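PDB 2A9S: competence/damage-inducible protein CinA from Agrobacterium tumefaciens, which is of unknown function but belongs to the CinA C-terminal family, some of whose members deamidate nicotinamide mononucleotide. Local coordinates for residues 16-21 and 50-55. Numbering follows the deposited sequence.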
loop_
_atom_site.group_PDB
_atom_site.type_symbol
_atom_site.label_atom_id
_atom_site.label_comp_id
_atom_site.label_asym_id
_atom_site.label_seq_id
_atom_site.Cartn_x
_atom_site.Cartn_y
_atom_site.Cartn_z
ATOM N N ARG A 16 18.904 2.481 0.702
ATOM C CA ARG A 16 19.636 2.898 1.910
ATOM C C ARG A 16 18.909 2.402 3.173
ATOM O O ARG A 16 19.523 1.848 4.092
ATOM C CB ARG A 16 19.859 4.419 1.943
ATOM C CG ARG A 16 20.283 4.892 3.324
ATOM C CD ARG A 16 21.048 6.189 3.305
ATOM N NE ARG A 16 21.504 6.513 4.660
ATOM C CZ ARG A 16 21.888 7.734 5.034
ATOM N NH1 ARG A 16 21.859 8.729 4.158
ATOM N NH2 ARG A 16 22.277 7.963 6.284
ATOM N N ILE A 17 17.590 2.547 3.184
ATOM C CA ILE A 17 16.796 2.123 4.331
ATOM C C ILE A 17 16.924 0.600 4.541
ATOM O O ILE A 17 17.162 0.146 5.671
ATOM C CB ILE A 17 15.333 2.552 4.180
ATOM C CG1 ILE A 17 15.244 4.102 4.293
ATOM C CG2 ILE A 17 14.458 1.866 5.221
ATOM C CD1 ILE A 17 13.928 4.673 3.702
ATOM N N ILE A 18 16.760 -0.178 3.470
ATOM C CA ILE A 18 16.824 -1.642 3.594
ATOM C C ILE A 18 18.243 -2.022 4.046
ATOM O O ILE A 18 18.406 -2.852 4.947
ATOM C CB ILE A 18 16.438 -2.358 2.278
ATOM C CG1 ILE A 18 15.010 -1.962 1.821
ATOM C CG2 ILE A 18 16.535 -3.862 2.420
ATOM C CD1 ILE A 18 13.935 -2.039 2.875
ATOM N N THR A 19 19.244 -1.371 3.452
ATOM C CA THR A 19 20.634 -1.695 3.743
ATOM C C THR A 19 21.001 -1.391 5.213
ATOM O O THR A 19 21.643 -2.194 5.875
ATOM C CB THR A 19 21.572 -0.992 2.746
ATOM O OG1 THR A 19 21.188 -1.355 1.401
ATOM C CG2 THR A 19 22.996 -1.445 2.978
ATOM N N ASP A 20 20.554 -0.238 5.704
ATOM C CA ASP A 20 20.835 0.216 7.070
ATOM C C ASP A 20 20.040 -0.566 8.114
ATOM O O ASP A 20 20.588 -0.975 9.153
ATOM C CB ASP A 20 20.554 1.718 7.206
ATOM C CG ASP A 20 21.720 2.600 6.739
ATOM O OD1 ASP A 20 22.860 2.102 6.518
ATOM O OD2 ASP A 20 21.493 3.823 6.618
ATOM N N PHE A 21 18.740 -0.764 7.855
ATOM C CA PHE A 21 17.865 -1.291 8.887
ATOM C C PHE A 21 18.115 -2.787 9.076
ATOM O O PHE A 21 17.901 -3.319 10.166
ATOM C CB PHE A 21 16.400 -1.031 8.545
ATOM C CG PHE A 21 15.962 0.400 8.763
ATOM C CD1 PHE A 21 16.870 1.445 8.740
ATOM C CD2 PHE A 21 14.621 0.693 8.951
ATOM C CE1 PHE A 21 16.442 2.767 8.925
ATOM C CE2 PHE A 21 14.190 2.012 9.135
ATOM C CZ PHE A 21 15.094 3.039 9.118
ATOM N N SER A 50 11.933 -7.691 2.584
ATOM C CA SER A 50 11.100 -8.528 3.447
ATOM C C SER A 50 11.647 -8.573 4.877
ATOM O O SER A 50 10.889 -8.792 5.811
ATOM C CB SER A 50 11.029 -9.944 2.891
ATOM O OG SER A 50 12.347 -10.386 2.641
ATOM N N ALA A 51 12.944 -8.314 5.051
ATOM C CA ALA A 51 13.533 -8.302 6.386
ATOM C C ALA A 51 13.113 -7.082 7.191
ATOM O O ALA A 51 13.205 -7.087 8.429
ATOM C CB ALA A 51 15.053 -8.340 6.291
ATOM N N VAL A 52 12.668 -6.039 6.481
ATOM C CA VAL A 52 12.529 -4.700 7.070
ATOM C C VAL A 52 11.081 -4.207 7.055
ATOM O O VAL A 52 10.641 -3.544 7.981
ATOM C CB VAL A 52 13.436 -3.673 6.322
ATOM C CG1 VAL A 52 13.148 -2.199 6.760
ATOM C CG2 VAL A 52 14.917 -4.021 6.500
ATOM N N VAL A 53 10.342 -4.512 5.989
ATOM C CA VAL A 53 9.010 -3.953 5.868
ATOM C C VAL A 53 8.007 -4.864 6.588
ATOM O O VAL A 53 7.813 -6.019 6.207
ATOM C CB VAL A 53 8.620 -3.695 4.392
ATOM C CG1 VAL A 53 7.225 -3.106 4.340
ATOM C CG2 VAL A 53 9.583 -2.750 3.722
ATOM N N ASP A 54 7.390 -4.350 7.637
ATOM C CA ASP A 54 6.509 -5.169 8.451
ATOM C C ASP A 54 5.114 -5.202 7.852
ATOM O O ASP A 54 4.648 -6.274 7.447
ATOM C CB ASP A 54 6.505 -4.686 9.884
ATOM C CG ASP A 54 5.643 -5.563 10.799
ATOM O OD1 ASP A 54 5.944 -6.779 10.881
ATOM O OD2 ASP A 54 4.695 -5.027 11.412
ATOM N N ARG A 55 4.471 -4.047 7.769
ATOM C CA ARG A 55 3.149 -3.980 7.141
ATOM C C ARG A 55 2.854 -2.568 6.715
ATOM O O ARG A 55 3.558 -1.624 7.088
ATOM C CB ARG A 55 2.045 -4.491 8.091
ATOM C CG ARG A 55 1.879 -3.622 9.334
ATOM C CD ARG A 55 1.029 -4.310 10.404
ATOM N NE ARG A 55 1.704 -5.484 10.936
ATOM C CZ ARG A 55 1.126 -6.406 11.702
ATOM N NH1 ARG A 55 -0.172 -6.319 12.054
ATOM N NH2 ARG A 55 1.844 -7.420 12.110
#
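The carbonyl oxygen of Ile18 accepts a hydrogen bond from the hydroxyl of Thr22, one turn further along helix 8-24, and Val52 CG2 packs against the same Ile18 O at 4.0 Å. Val52 carries the contact: its side chain points at the helix and both its methyls, CG1 and CG2, lie 3.9 Å from Phe21 CB. Val52 CG1 also approaches Phe21 CD2, obliquely to the ring. Phe21 CG lies opposite its own carbonyl carbon about CA-CB (chi1 -76°), which leads the ring away from segment 50-55, toward Ile17, whose CG2 sits over the ring centre, 3.8 Å above its plane, and the ring of Phe102 meets it as well. Ile18 turns the end of its chain back toward Val52 through chi2 of -49°, and Ile18 CD1 comes within 3.8 Å of Val52 CB; the same methyl reaches Val53 CG2 more loosely, at 4.5 Å. This apolar seam joins helix 8-24 to the entry of strand 53-59, the edge strand, within this chain, of a five-stranded mixed sheet, and parallel to 28-32; Val52 and Asp54 both form backbone hydrogen bonds with Val28. Asp54 and Arg55, next along, are charged. Asp54 OD2 forms a salt bridge with Arg55 NE at 3.1 Å, met from 48° out of the carboxylate plane, and also accepts a hydrogen bond from the backbone N of Arg99. NH1 and NH2 of Arg55 form salt bridges with OD2 of Asp67 and OD2 of Asp63, respectively, both of the second subunit, carrying the strand into the dimer interface.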